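Long-range contacts in PA0821 (Pseudomonas aeruginosa, PDB 7DRG), which probably serves as the type VI secretion immunity protein (antitoxin) that protects the cell against a VRR-NUC domain nuclease effector: residues 16-22 against 33-38; 74-78 against 116-120; 179-184 against 205-209; 198-202 against 316-320; 227-231 against 327-331. All coordinates share one frame; numbering follows the deposited sequence.

Interaction 1. Residues 16-22 against 33-38; sequences HLLEIAG and YIGAVL
Glu19 and Ile34 lie against each other on one side of a beta hairpin formed by strands 19-22 and 34-46, antiparallel and interrupted by a classic beta bulge. The Glu19 chain can be followed outward from CB: CG, anti to the backbone N (chi1 -168°), rests 3.6 Å from Ile34 CG2, CD lies 3.8 Å from Ile34 CD1, and OE1 and OE2 are 4.0 and 3.7 Å from the same methyl. The two side chains meet at about a right angle, the stem against CG2 and the carboxylate end along CD1. On the other side, Ile20 CB and Ala36 CB stand opposite each other in a hydrogen-bonded pair, and Tyr184 of strand 182-186 touches both residues. The bulge shows in the backbone, where Ile20 O accepts from both Gly35 N (2.9 Å) and Ala36 N (3.2 Å), the first nearly along the C=O axis. Beyond it, Leu38 N donates almost straight to Leu18 O. Near the turn the chain bends at Tyr33, and its ring, whose OH is bonded to Asp194, folds back over the hairpin. Gly22 CA makes a CH-pi contact with one face of that ring, 3.6 Å from its centroid, while Gly22 N donates to Tyr33 O at 2.8 Å.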
# COMPACT_ATOMS: atom_id res chain seq x y z
N HIS B 16 1.07 -3.47 -9.03
CA HIS B 16 -0.18 -2.96 -9.57
C HIS B 16 -1.30 -3.99 -9.49
O HIS B 16 -1.07 -5.20 -9.46
CB HIS B 16 0.00 -2.52 -11.03
CG HIS B 16 0.49 -3.63 -11.92
ND1 HIS B 16 1.78 -4.11 -11.85
CD2 HIS B 16 -0.14 -4.35 -12.87
CE1 HIS B 16 1.92 -5.08 -12.74
NE2 HIS B 16 0.78 -5.25 -13.37
N LEU B 17 -2.53 -3.48 -9.48
CA LEU B 17 -3.74 -4.26 -9.72
C LEU B 17 -4.41 -3.70 -10.96
O LEU B 17 -4.60 -2.48 -11.07
CB LEU B 17 -4.72 -4.18 -8.54
CG LEU B 17 -4.40 -4.84 -7.20
CD1 LEU B 17 -5.46 -4.46 -6.17
CD2 LEU B 17 -4.31 -6.35 -7.34
N LEU B 18 -4.77 -4.58 -11.90
CA LEU B 18 -5.39 -4.11 -13.15
C LEU B 18 -6.82 -3.66 -12.93
O LEU B 18 -7.24 -2.62 -13.45
CB LEU B 18 -5.35 -5.21 -14.21
CG LEU B 18 -3.97 -5.78 -14.52
CD1 LEU B 18 -4.08 -6.88 -15.60
CD2 LEU B 18 -3.02 -4.66 -14.98
N GLU B 19 -7.59 -4.41 -12.15
CA GLU B 19 -8.98 -4.08 -11.85
C GLU B 19 -9.15 -4.16 -10.35
O GLU B 19 -8.60 -5.06 -9.71
CB GLU B 19 -9.93 -5.05 -12.56
CG GLU B 19 -11.38 -4.66 -12.58
CD GLU B 19 -12.22 -5.64 -13.37
OE1 GLU B 19 -12.77 -6.59 -12.76
OE2 GLU B 19 -12.32 -5.48 -14.61
N ILE B 20 -9.89 -3.22 -9.76
CA ILE B 20 -10.06 -3.19 -8.30
C ILE B 20 -11.54 -3.11 -7.97
O ILE B 20 -12.25 -2.23 -8.47
CB ILE B 20 -9.30 -2.02 -7.65
CG1 ILE B 20 -7.83 -2.01 -8.07
CG2 ILE B 20 -9.37 -2.14 -6.12
CD1 ILE B 20 -7.05 -0.85 -7.49
N ALA B 21 -11.99 -4.01 -7.09
CA ALA B 21 -13.39 -4.01 -6.69
C ALA B 21 -13.74 -2.72 -5.97
O ALA B 21 -12.92 -2.13 -5.26
CB ALA B 21 -13.69 -5.21 -5.80
N GLY B 22 -14.99 -2.28 -6.14
CA GLY B 22 -15.42 -1.05 -5.51
C GLY B 22 -15.36 -1.17 -4.00
O GLY B 22 -15.67 -2.22 -3.42
N TYR B 33 -19.31 -3.71 -7.76
CA TYR B 33 -19.03 -2.87 -8.92
C TYR B 33 -17.52 -2.75 -9.05
O TYR B 33 -16.78 -3.08 -8.13
CB TYR B 33 -19.70 -1.49 -8.81
CG TYR B 33 -19.06 -0.54 -7.81
CD1 TYR B 33 -19.38 -0.61 -6.46
CD2 TYR B 33 -18.15 0.43 -8.21
CE1 TYR B 33 -18.80 0.26 -5.54
CE2 TYR B 33 -17.56 1.30 -7.30
CZ TYR B 33 -17.89 1.20 -5.95
OH TYR B 33 -17.33 2.05 -5.02
N ILE B 34 -17.08 -2.28 -10.21
CA ILE B 34 -15.66 -2.07 -10.47
C ILE B 34 -15.31 -0.65 -10.02
O ILE B 34 -15.76 0.32 -10.62
CB ILE B 34 -15.31 -2.29 -11.94
CG1 ILE B 34 -15.71 -3.70 -12.38
CG2 ILE B 34 -13.82 -2.03 -12.17
CD1 ILE B 34 -15.55 -3.94 -13.88
N GLY B 35 -14.50 -0.54 -8.97
CA GLY B 35 -14.18 0.77 -8.43
C GLY B 35 -13.04 1.49 -9.15
O GLY B 35 -12.99 2.72 -9.15
N ALA B 36 -12.12 0.72 -9.72
CA ALA B 36 -10.95 1.32 -10.37
C ALA B 36 -10.41 0.41 -11.47
O ALA B 36 -10.43 -0.76 -11.29
CB ALA B 36 -9.88 1.60 -9.33
N VAL B 37 -9.94 0.99 -12.56
CA VAL B 37 -9.33 0.16 -13.62
C VAL B 37 -8.07 0.86 -14.10
O VAL B 37 -8.11 2.02 -14.35
CB VAL B 37 -10.30 -0.19 -14.76
CG1 VAL B 37 -10.87 1.04 -15.41
CG2 VAL B 37 -9.64 -1.08 -15.80
N LEU B 38 -6.98 0.11 -14.16
CA LEU B 38 -5.69 0.65 -14.61
C LEU B 38 -5.74 0.79 -16.13
O LEU B 38 -6.06 -0.15 -16.80
CB LEU B 38 -4.56 -0.27 -14.16
CG LEU B 38 -3.14 0.25 -14.38
CD1 LEU B 38 -2.88 1.58 -13.69
CD2 LEU B 38 -2.11 -0.78 -13.98

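Interaction 2. Residues 74-78 against 116-120; sequences TWLWR and GKKSR
Thr74 OG1 donates to Gly116 O at 2.7 Å, approaching 34° out of the carbonyl plane. A chi1 of 50° sets the hydroxyl between the backbone N and the carbonyl carbon of Thr74, turned to the loop. The same Gly116 O also receives a weak, bent hydrogen bond from Trp75 NE1 at 3.0 Å. That indole N-H is shared, since it makes a second weak bond to Lys117 O at 3.3 Å, with both oxygens near the plane of the ring at its edge. Trp77 NE1 adds another weak bond, 3.5 Å to Ser119 O, again at the indole edge. These bonds, mostly weak, hold loop 116-120 alongside the short strand 75-77, which pairs with strands 87-89 and 109-114. At the start of the strand, Thr74 and Trp75 both face Thr114 in a classic beta bulge.

Packing on the face of Trp75 is the second kind of interaction. Ser119 CA makes a CH-pi contact with the five-membered ring of Trp75, 3.6 Å from the centroid and 16° off the normal, and Ser119 CB sits over the same face of the indole. Between the two tryptophans, Ser119 CB is also 3.8 Å from Trp77 CZ2. Leu87 of the adjoining strand touches both indoles and Ser119, while Lys118 NZ forms a salt bridge with Asp121.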
# COMPACT_ATOMS: atom_id res chain seq x y z
N THR B 74 -20.19 2.87 -23.41
CA THR B 74 -21.45 2.39 -22.86
C THR B 74 -22.31 3.49 -22.24
O THR B 74 -23.54 3.38 -22.28
CB THR B 74 -21.19 1.30 -21.82
OG1 THR B 74 -20.21 1.76 -20.89
CG2 THR B 74 -20.70 0.03 -22.50
N TRP B 75 -21.71 4.54 -21.70
CA TRP B 75 -22.45 5.55 -20.95
C TRP B 75 -21.92 6.95 -21.23
O TRP B 75 -20.72 7.15 -21.44
CB TRP B 75 -22.38 5.30 -19.43
CG TRP B 75 -22.81 3.94 -19.05
CD1 TRP B 75 -22.01 2.89 -18.70
CD2 TRP B 75 -24.16 3.46 -18.99
NE1 TRP B 75 -22.78 1.79 -18.44
CE2 TRP B 75 -24.10 2.11 -18.60
CE3 TRP B 75 -25.41 4.04 -19.24
CZ2 TRP B 75 -25.24 1.32 -18.44
CZ3 TRP B 75 -26.54 3.26 -19.08
CH2 TRP B 75 -26.45 1.91 -18.68
N LEU B 76 -22.83 7.93 -21.20
CA LEU B 76 -22.48 9.34 -21.23
C LEU B 76 -23.01 10.00 -19.96
O LEU B 76 -24.23 10.02 -19.73
CB LEU B 76 -23.05 10.03 -22.47
CG LEU B 76 -22.89 11.55 -22.43
CD1 LEU B 76 -21.42 11.94 -22.44
CD2 LEU B 76 -23.62 12.16 -23.62
N TRP B 77 -22.10 10.55 -19.16
CA TRP B 77 -22.44 11.31 -17.96
C TRP B 77 -22.33 12.80 -18.24
O TRP B 77 -21.35 13.25 -18.85
CB TRP B 77 -21.52 10.93 -16.78
CG TRP B 77 -21.81 9.59 -16.14
CD1 TRP B 77 -21.14 8.40 -16.34
CD2 TRP B 77 -22.84 9.31 -15.18
NE1 TRP B 77 -21.71 7.41 -15.57
CE2 TRP B 77 -22.74 7.94 -14.84
CE3 TRP B 77 -23.83 10.08 -14.57
CZ2 TRP B 77 -23.60 7.33 -13.93
CZ3 TRP B 77 -24.69 9.47 -13.67
CH2 TRP B 77 -24.57 8.11 -13.36
N ARG B 78 -23.33 13.57 -17.81
CA ARG B 78 -23.33 15.02 -17.95
C ARG B 78 -23.80 15.64 -16.64
O ARG B 78 -24.77 15.17 -16.05
CB ARG B 78 -24.24 15.48 -19.10
CG ARG B 78 -23.77 15.06 -20.51
CD ARG B 78 -24.77 15.52 -21.56
NE ARG B 78 -26.09 15.01 -21.25
CZ ARG B 78 -27.22 15.56 -21.67
NH1 ARG B 78 -27.19 16.64 -22.43
NH2 ARG B 78 -28.38 15.02 -21.31
N GLY B 116 -17.70 1.37 -18.72
CA GLY B 116 -18.08 0.39 -17.71
C GLY B 116 -19.35 -0.35 -18.12
O GLY B 116 -20.25 0.21 -18.73
N LYS B 117 -19.41 -1.64 -17.77
CA LYS B 117 -20.62 -2.40 -18.06
C LYS B 117 -21.83 -1.80 -17.34
O LYS B 117 -22.86 -1.51 -17.97
CB LYS B 117 -20.44 -3.87 -17.66
CG LYS B 117 -21.67 -4.72 -17.97
CD LYS B 117 -21.47 -6.18 -17.60
CE LYS B 117 -22.79 -6.94 -17.71
NZ LYS B 117 -23.44 -6.79 -19.05
N LYS B 118 -21.73 -1.62 -16.03
CA LYS B 118 -22.70 -0.84 -15.29
C LYS B 118 -22.28 0.62 -15.28
O LYS B 118 -21.10 0.94 -15.37
CB LYS B 118 -22.83 -1.38 -13.86
CG LYS B 118 -23.13 -2.88 -13.82
CD LYS B 118 -23.68 -3.32 -12.47
CE LYS B 118 -22.58 -3.84 -11.56
NZ LYS B 118 -21.67 -2.75 -11.12
N SER B 119 -23.27 1.52 -15.19
CA SER B 119 -22.94 2.94 -15.19
C SER B 119 -22.05 3.31 -14.00
O SER B 119 -21.30 4.29 -14.08
CB SER B 119 -24.22 3.79 -15.19
OG SER B 119 -24.98 3.56 -14.01
N ARG B 120 -22.10 2.52 -12.93
CA ARG B 120 -21.29 2.72 -11.74
C ARG B 120 -19.86 2.21 -11.91
O ARG B 120 -18.98 2.59 -11.13
CB ARG B 120 -21.97 2.02 -10.56
CG ARG B 120 -21.44 2.36 -9.18
CD ARG B 120 -22.19 1.53 -8.16
NE ARG B 120 -21.82 1.87 -6.79
CZ ARG B 120 -22.22 1.19 -5.73
NH1 ARG B 120 -23.00 0.12 -5.89
NH2 ARG B 120 -21.84 1.56 -4.51

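Interaction 3. Residues 179-184 against 205-209; sequences YAGHAY and MPGLD
Asp209 and Tyr179 cross at about a right angle where strands 177-180 and 182-186, with a corner at Gly181 between them, meet the loop that follows helix 191-204. That loop opens with a type I beta turn from Met205 to Leu208. The Asp209 carboxylate and Tyr179 ring planes are 56° apart, with Asp209 OD2 3.3 Å from Tyr179 CE1. A water bridges their polar ends, donating to Asp209 OD2 and lying in the plane of the tyrosine ring beside OH. Asp209 CG extends anti to the backbone N (chi1 178°), and the carboxylate reaches a salt bridge with Lys228, while Tyr179 OH is also bonded to Tyr45.

Tyr184 is likewise crossed at about a right angle, but by apolar groups. Met205, a selenomethionine, makes a Met-aromatic contact, its SE at the ring edge and its CE, in the ring plane, 3.8 Å from Tyr184 CE2. Leu208 CD1 lies 3.7 Å from Tyr184 CD2. The same Leu208 CD1 is 3.6 Å from Ala183 CA, wedged against the strand.

The backbones join through one direct bond, Asp209 N to His182 O at 2.9 Å, supplemented by waters. One of these accepts from Tyr184 N and donates to Asp209 O. Another accepts from His182 N, lies in the imidazole plane near ND1, and donates to Gly207 O at 2.7 Å.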
# COMPACT_ATOMS: atom_id res chain seq x y z
N TYR B 179 -0.12 15.64 -19.38
CA TYR B 179 0.67 14.44 -19.15
C TYR B 179 -0.16 13.23 -19.56
O TYR B 179 -1.39 13.30 -19.64
CB TYR B 179 1.13 14.30 -17.68
CG TYR B 179 0.05 14.69 -16.70
CD1 TYR B 179 -0.94 13.78 -16.33
CD2 TYR B 179 0.01 15.97 -16.17
CE1 TYR B 179 -1.95 14.16 -15.44
CE2 TYR B 179 -0.99 16.35 -15.28
CZ TYR B 179 -1.96 15.45 -14.92
OH TYR B 179 -2.94 15.85 -14.06
N ALA B 180 0.53 12.11 -19.78
CA ALA B 180 -0.15 10.86 -20.09
C ALA B 180 0.68 9.70 -19.57
O ALA B 180 1.91 9.77 -19.54
CB ALA B 180 -0.39 10.68 -21.59
N GLY B 181 -0.00 8.63 -19.18
CA GLY B 181 0.67 7.45 -18.67
C GLY B 181 -0.33 6.59 -17.92
O GLY B 181 -1.54 6.73 -18.10
N HIS B 182 0.19 5.72 -17.07
CA HIS B 182 -0.69 4.90 -16.25
C HIS B 182 -1.52 5.73 -15.28
O HIS B 182 -1.02 6.67 -14.64
CB HIS B 182 0.12 3.87 -15.47
CG HIS B 182 0.73 2.81 -16.33
ND1 HIS B 182 2.01 2.91 -16.83
CD2 HIS B 182 0.24 1.64 -16.80
CE1 HIS B 182 2.29 1.83 -17.55
NE2 HIS B 182 1.23 1.05 -17.55
N ALA B 183 -2.79 5.37 -15.15
CA ALA B 183 -3.68 5.96 -14.17
C ALA B 183 -4.83 5.00 -13.92
O ALA B 183 -5.12 4.12 -14.73
CB ALA B 183 -4.23 7.32 -14.62
N TYR B 184 -5.49 5.18 -12.78
CA TYR B 184 -6.73 4.48 -12.50
C TYR B 184 -7.91 5.39 -12.83
O TYR B 184 -8.02 6.49 -12.27
CB TYR B 184 -6.83 4.05 -11.03
CG TYR B 184 -6.00 2.84 -10.74
CD1 TYR B 184 -6.47 1.57 -11.06
CD2 TYR B 184 -4.73 2.95 -10.20
CE1 TYR B 184 -5.70 0.45 -10.82
CE2 TYR B 184 -3.96 1.84 -9.95
CZ TYR B 184 -4.44 0.59 -10.27
OH TYR B 184 -3.67 -0.52 -10.03
N MSE B 205 3.47 2.53 -6.94
CA MSE B 205 3.71 2.71 -8.37
C MSE B 205 4.04 4.17 -8.66
O MSE B 205 3.15 4.97 -8.92
CB MSE B 205 2.47 2.29 -9.19
CG MSE B 205 1.95 0.87 -8.94
SE MSE B 205 0.09 0.73 -9.55
CE MSE B 205 -0.36 2.48 -9.04
N PRO B 206 5.33 4.52 -8.63
CA PRO B 206 5.71 5.93 -8.81
C PRO B 206 5.36 6.49 -10.18
O PRO B 206 5.29 7.72 -10.31
CB PRO B 206 7.23 5.93 -8.60
CG PRO B 206 7.46 4.71 -7.72
CD PRO B 206 6.48 3.69 -8.23
N GLY B 207 5.16 5.65 -11.19
CA GLY B 207 4.77 6.13 -12.50
C GLY B 207 3.29 6.36 -12.69
O GLY B 207 2.84 6.73 -13.78
N LEU B 208 2.50 6.17 -11.64
CA LEU B 208 1.05 6.31 -11.73
C LEU B 208 0.65 7.76 -11.47
O LEU B 208 1.07 8.35 -10.47
CB LEU B 208 0.39 5.40 -10.70
CG LEU B 208 -1.12 5.49 -10.71
CD1 LEU B 208 -1.67 4.40 -11.62
CD2 LEU B 208 -1.65 5.40 -9.28
N ASP B 209 -0.19 8.31 -12.34
CA ASP B 209 -0.82 9.58 -12.04
C ASP B 209 -2.00 9.38 -11.10
O ASP B 209 -2.71 8.37 -11.19
CB ASP B 209 -1.30 10.28 -13.32
CG ASP B 209 -2.00 11.59 -13.03
OD1 ASP B 209 -1.38 12.45 -12.36
OD2 ASP B 209 -3.16 11.76 -13.46
O HOH W 1 -4.51 14.08 -13.12
O HOH W 2 3.02 5.73 -16.33
O HOH W 3 -4.63 6.77 -10.65

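Interaction 4. Residues 198-202 against 316-320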
# COMPACT_ATOMS: atom_id res chain seq x y z
N GLU B 198 -6.76 4.08 -5.03
CA GLU B 198 -5.76 4.86 -5.77
C GLU B 198 -4.60 5.28 -4.86
O GLU B 198 -3.44 5.22 -5.26
CB GLU B 198 -6.44 6.07 -6.40
CG GLU B 198 -5.52 6.96 -7.20
CD GLU B 198 -6.26 8.12 -7.84
OE1 GLU B 198 -6.95 8.88 -7.12
OE2 GLU B 198 -6.18 8.27 -9.07
N ALA B 199 -4.90 5.67 -3.62
CA ALA B 199 -3.84 6.10 -2.71
C ALA B 199 -2.91 4.95 -2.36
O ALA B 199 -1.69 5.12 -2.28
CB ALA B 199 -4.46 6.70 -1.44
N PHE B 200 -3.47 3.75 -2.15
CA PHE B 200 -2.67 2.58 -1.85
C PHE B 200 -1.76 2.23 -3.02
O PHE B 200 -0.57 1.93 -2.84
CB PHE B 200 -3.61 1.42 -1.51
CG PHE B 200 -2.95 0.08 -1.42
CD1 PHE B 200 -1.88 -0.13 -0.57
CD2 PHE B 200 -3.44 -0.99 -2.14
CE1 PHE B 200 -1.29 -1.39 -0.46
CE2 PHE B 200 -2.86 -2.24 -2.05
CZ PHE B 200 -1.78 -2.44 -1.21
N MSE B 201 -2.29 2.30 -4.23
CA MSE B 201 -1.51 2.03 -5.43
C MSE B 201 -0.41 3.07 -5.66
O MSE B 201 0.70 2.73 -6.07
CB MSE B 201 -2.46 1.95 -6.63
CG MSE B 201 -3.26 0.67 -6.68
SE MSE B 201 -2.07 -0.86 -6.79
CE MSE B 201 -2.91 -1.99 -5.50
N ALA B 202 -0.73 4.34 -5.38
CA ALA B 202 0.22 5.42 -5.62
C ALA B 202 1.51 5.21 -4.86
O ALA B 202 2.60 5.48 -5.38
CB ALA B 202 -0.41 6.76 -5.23
N GLU B 316 -9.67 5.30 6.36
CA GLU B 316 -9.14 4.86 5.08
C GLU B 316 -8.05 5.81 4.58
O GLU B 316 -7.95 6.97 4.99
CB GLU B 316 -10.25 4.74 4.04
CG GLU B 316 -10.79 6.07 3.54
CD GLU B 316 -11.89 6.65 4.41
OE1 GLU B 316 -12.21 6.09 5.48
OE2 GLU B 316 -12.44 7.69 3.99
N LEU B 317 -7.22 5.28 3.68
CA LEU B 317 -6.09 6.03 3.14
C LEU B 317 -6.57 7.10 2.17
O LEU B 317 -7.42 6.85 1.31
CB LEU B 317 -5.15 5.06 2.42
CG LEU B 317 -3.66 5.39 2.40
CD1 LEU B 317 -3.08 5.24 3.79
CD2 LEU B 317 -2.94 4.50 1.40
N ARG B 318 -6.03 8.32 2.31
CA ARG B 318 -6.34 9.42 1.40
C ARG B 318 -5.10 10.28 1.22
O ARG B 318 -4.43 10.61 2.21
CB ARG B 318 -7.47 10.31 1.93
CG ARG B 318 -8.75 9.60 2.30
CD ARG B 318 -9.68 9.47 1.12
NE ARG B 318 -10.96 8.90 1.53
CZ ARG B 318 -12.05 8.89 0.78
NH1 ARG B 318 -12.04 9.43 -0.43
NH2 ARG B 318 -13.17 8.35 1.25
N LEU B 319 -4.81 10.67 -0.02
CA LEU B 319 -3.68 11.56 -0.28
C LEU B 319 -4.12 13.00 -0.07
O LEU B 319 -4.57 13.68 -1.00
CB LEU B 319 -3.12 11.33 -1.68
CG LEU B 319 -2.38 10.01 -1.88
CD1 LEU B 319 -2.02 9.88 -3.36
CD2 LEU B 319 -1.15 9.95 -1.01
N VAL B 320 -3.99 13.47 1.17
CA VAL B 320 -4.36 14.82 1.55
C VAL B 320 -3.15 15.49 2.20
O VAL B 320 -2.24 14.82 2.71
CB VAL B 320 -5.56 14.85 2.52
CG1 VAL B 320 -6.77 14.17 1.89
CG2 VAL B 320 -5.19 14.18 3.84
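Ala199 CB fits between Leu317 and Leu319, 3.9 Å from both Leu317 CD2 and Leu319 CG, where helix 191-204 packs against the extended segment leading into helix 321-328. The contact across the two segments is wholly apolar. Leu317 CD2 reaches past the alanine methyl to lie over the helix backbone, 3.7 Å from Phe200 N, and Leu319 CD1 meets Ala202 CB about one turn further along the helix. The small alanine side chains let the segment come close, the CA atoms of Ala199 and Arg318 being 5.8 Å apart.

The next shell positions Leu319. This residue is the centre of an inverse gamma turn, and its N donates to His309 ND1. With CG anti to its own carbonyl carbon (chi1 -71°), Leu319 turns CG and CD1 to the helix. Trp322 of the second subunit packs on both Leu317 and Leu319, so the cluster extends into the dimer interface.

Arg318, between the two leucines, points its CB away from the helix. Its NH1 nevertheless returns to salt bridges with Glu195 and Asp192 near the helix start. The other edge of the guanidinium grips Glu316 side-on, with Arg318 NH2 at 2.9 Å and NE at 3.1 Å from the single oxygen Glu316 OE2.

Interaction 5. Residues 227-231 against 327-331; sequences IKTVS and WLKRL
Thr229 OG1 takes part in two bonds, accepting from Arg330 NH2 at 2.9 Å and donating to Val230 O at 2.7 Å. The first is almost perfectly straight, at 178°, and its acceptor lies in the guanidinium plane. Two waters add further bridges: one accepts from Arg330 NH2 and donates to Val230 O, while the other accepts from NH1 and donates to both Lys228 O and Leu328 O. Arg330 NH1 also bonds to Trp327 O at 3.1 Å, and NE is held by Pro206 O, which leaves the guanidinium little freedom to rotate. Its flat faces are covered as well, one by Trp327 CZ2 and the opposite one, at its rim, by Leu331 CD1.

Around the guanidinium, aliphatic and aromatic groups pack. The extended Lys228 chain, with CG anti to the backbone N (chi1 177°), crosses Trp327 at about a right angle and sets Lys228 CE 3.6 Å from Trp327 CZ3, before NZ goes on to Val210 O. Val230 CG2 touches Leu331 CD1 at 3.8 Å. Helix 321-328 thus ends against the loop before strand 233-237. The acceptors that hold this buried arginine here, carbonyls, a hydroxyl and waters, are neutral and probably help to stabilise its charge.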
# COMPACT_ATOMS: atom_id res chain seq x y z
N ILE B 227 4.03 22.80 -13.47
CA ILE B 227 3.41 21.54 -13.85
C ILE B 227 3.23 20.64 -12.63
O ILE B 227 3.97 20.74 -11.64
CB ILE B 227 4.21 20.77 -14.93
CG1 ILE B 227 5.61 20.43 -14.42
CG2 ILE B 227 4.26 21.57 -16.23
CD1 ILE B 227 6.38 19.54 -15.37
N LYS B 228 2.24 19.75 -12.72
CA LYS B 228 1.97 18.82 -11.64
C LYS B 228 2.96 17.67 -11.62
O LYS B 228 3.49 17.31 -10.56
CB LYS B 228 0.54 18.27 -11.79
CG LYS B 228 0.16 17.22 -10.76
CD LYS B 228 -1.06 16.47 -11.28
CE LYS B 228 -1.41 15.27 -10.42
NZ LYS B 228 -2.52 14.49 -11.04
N THR B 229 3.22 17.08 -12.78
CA THR B 229 3.99 15.84 -12.82
C THR B 229 4.49 15.60 -14.23
O THR B 229 3.92 16.10 -15.21
CB THR B 229 3.16 14.64 -12.35
OG1 THR B 229 3.99 13.47 -12.30
CG2 THR B 229 2.01 14.38 -13.32
N VAL B 230 5.56 14.82 -14.31
CA VAL B 230 5.94 14.18 -15.56
C VAL B 230 5.33 12.79 -15.59
O VAL B 230 4.94 12.23 -14.56
CB VAL B 230 7.48 14.12 -15.71
CG1 VAL B 230 8.10 15.48 -15.41
CG2 VAL B 230 8.07 13.04 -14.80
N SER B 231 5.21 12.22 -16.79
CA SER B 231 4.82 10.83 -16.93
C SER B 231 5.39 10.34 -18.25
O SER B 231 6.38 10.90 -18.75
CB SER B 231 3.29 10.66 -16.84
OG SER B 231 2.97 9.29 -16.63
N TRP B 327 3.76 13.25 -2.48
CA TRP B 327 3.55 12.55 -3.74
C TRP B 327 4.16 13.31 -4.92
O TRP B 327 4.72 12.70 -5.84
CB TRP B 327 2.05 12.32 -3.98
CG TRP B 327 1.81 11.59 -5.28
CD1 TRP B 327 1.85 10.24 -5.47
CD2 TRP B 327 1.56 12.18 -6.56
NE1 TRP B 327 1.62 9.94 -6.78
CE2 TRP B 327 1.43 11.11 -7.48
CE3 TRP B 327 1.42 13.49 -7.02
CZ2 TRP B 327 1.18 11.32 -8.84
CZ3 TRP B 327 1.17 13.70 -8.38
CH2 TRP B 327 1.05 12.62 -9.26
N LEU B 328 4.07 14.65 -4.90
CA LEU B 328 4.64 15.45 -5.98
C LEU B 328 6.14 15.21 -6.14
O LEU B 328 6.67 15.33 -7.26
CB LEU B 328 4.40 16.93 -5.71
CG LEU B 328 2.95 17.42 -5.75
CD1 LEU B 328 2.87 18.88 -5.31
CD2 LEU B 328 2.38 17.25 -7.15
N LYS B 329 6.82 14.87 -5.05
CA LYS B 329 8.27 14.71 -5.02
C LYS B 329 8.73 13.27 -5.21
O LYS B 329 9.92 12.99 -5.05
CB LYS B 329 8.84 15.22 -3.69
CG LYS B 329 8.37 16.59 -3.22
CD LYS B 329 8.96 16.86 -1.82
CE LYS B 329 8.20 17.92 -1.05
NZ LYS B 329 8.41 19.29 -1.60
N ARG B 330 7.82 12.35 -5.56
CA ARG B 330 8.12 10.93 -5.48
C ARG B 330 9.25 10.49 -6.41
O ARG B 330 9.87 9.45 -6.15
CB ARG B 330 6.87 10.11 -5.78
CG ARG B 330 6.39 10.25 -7.21
CD ARG B 330 4.93 9.86 -7.39
NE ARG B 330 4.63 9.93 -8.82
CZ ARG B 330 4.47 11.07 -9.49
NH1 ARG B 330 4.53 12.24 -8.87
NH2 ARG B 330 4.26 11.04 -10.81
N LEU B 331 9.54 11.23 -7.47
CA LEU B 331 10.57 10.84 -8.41
C LEU B 331 11.91 11.54 -8.17
O LEU B 331 12.89 11.24 -8.88
CB LEU B 331 10.09 11.13 -9.84
CG LEU B 331 8.83 10.39 -10.31
CD1 LEU B 331 8.29 10.99 -11.61
CD2 LEU B 331 9.15 8.92 -10.52
O HOH W 4 5.13 15.11 -9.62
O HOH W 5 4.28 9.61 -13.38

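The contacts differ in depth and in chemistry, and burial alone does not set the chemistry. Interactions 3, 4 and 5 are buried, interaction 1 is partly so, and interaction 2 lies at the surface, about 30 Å from interaction 5 between centres. Backbone pairing dominates in the hairpin of interaction 1 and bonds to loop carbonyls in interaction 2. Interactions 3 and 5 combine direct polar bonds, bridging waters and side-chain packing, whereas the segments of interaction 4 meet through apolar contact alone. Strand 34-46 is neighbour to both strands of interaction 3. Interactions 3 and 5 are coupled by the Asp209-Lys228 salt bridge, while interactions 4 and 5 both touch the second subunit.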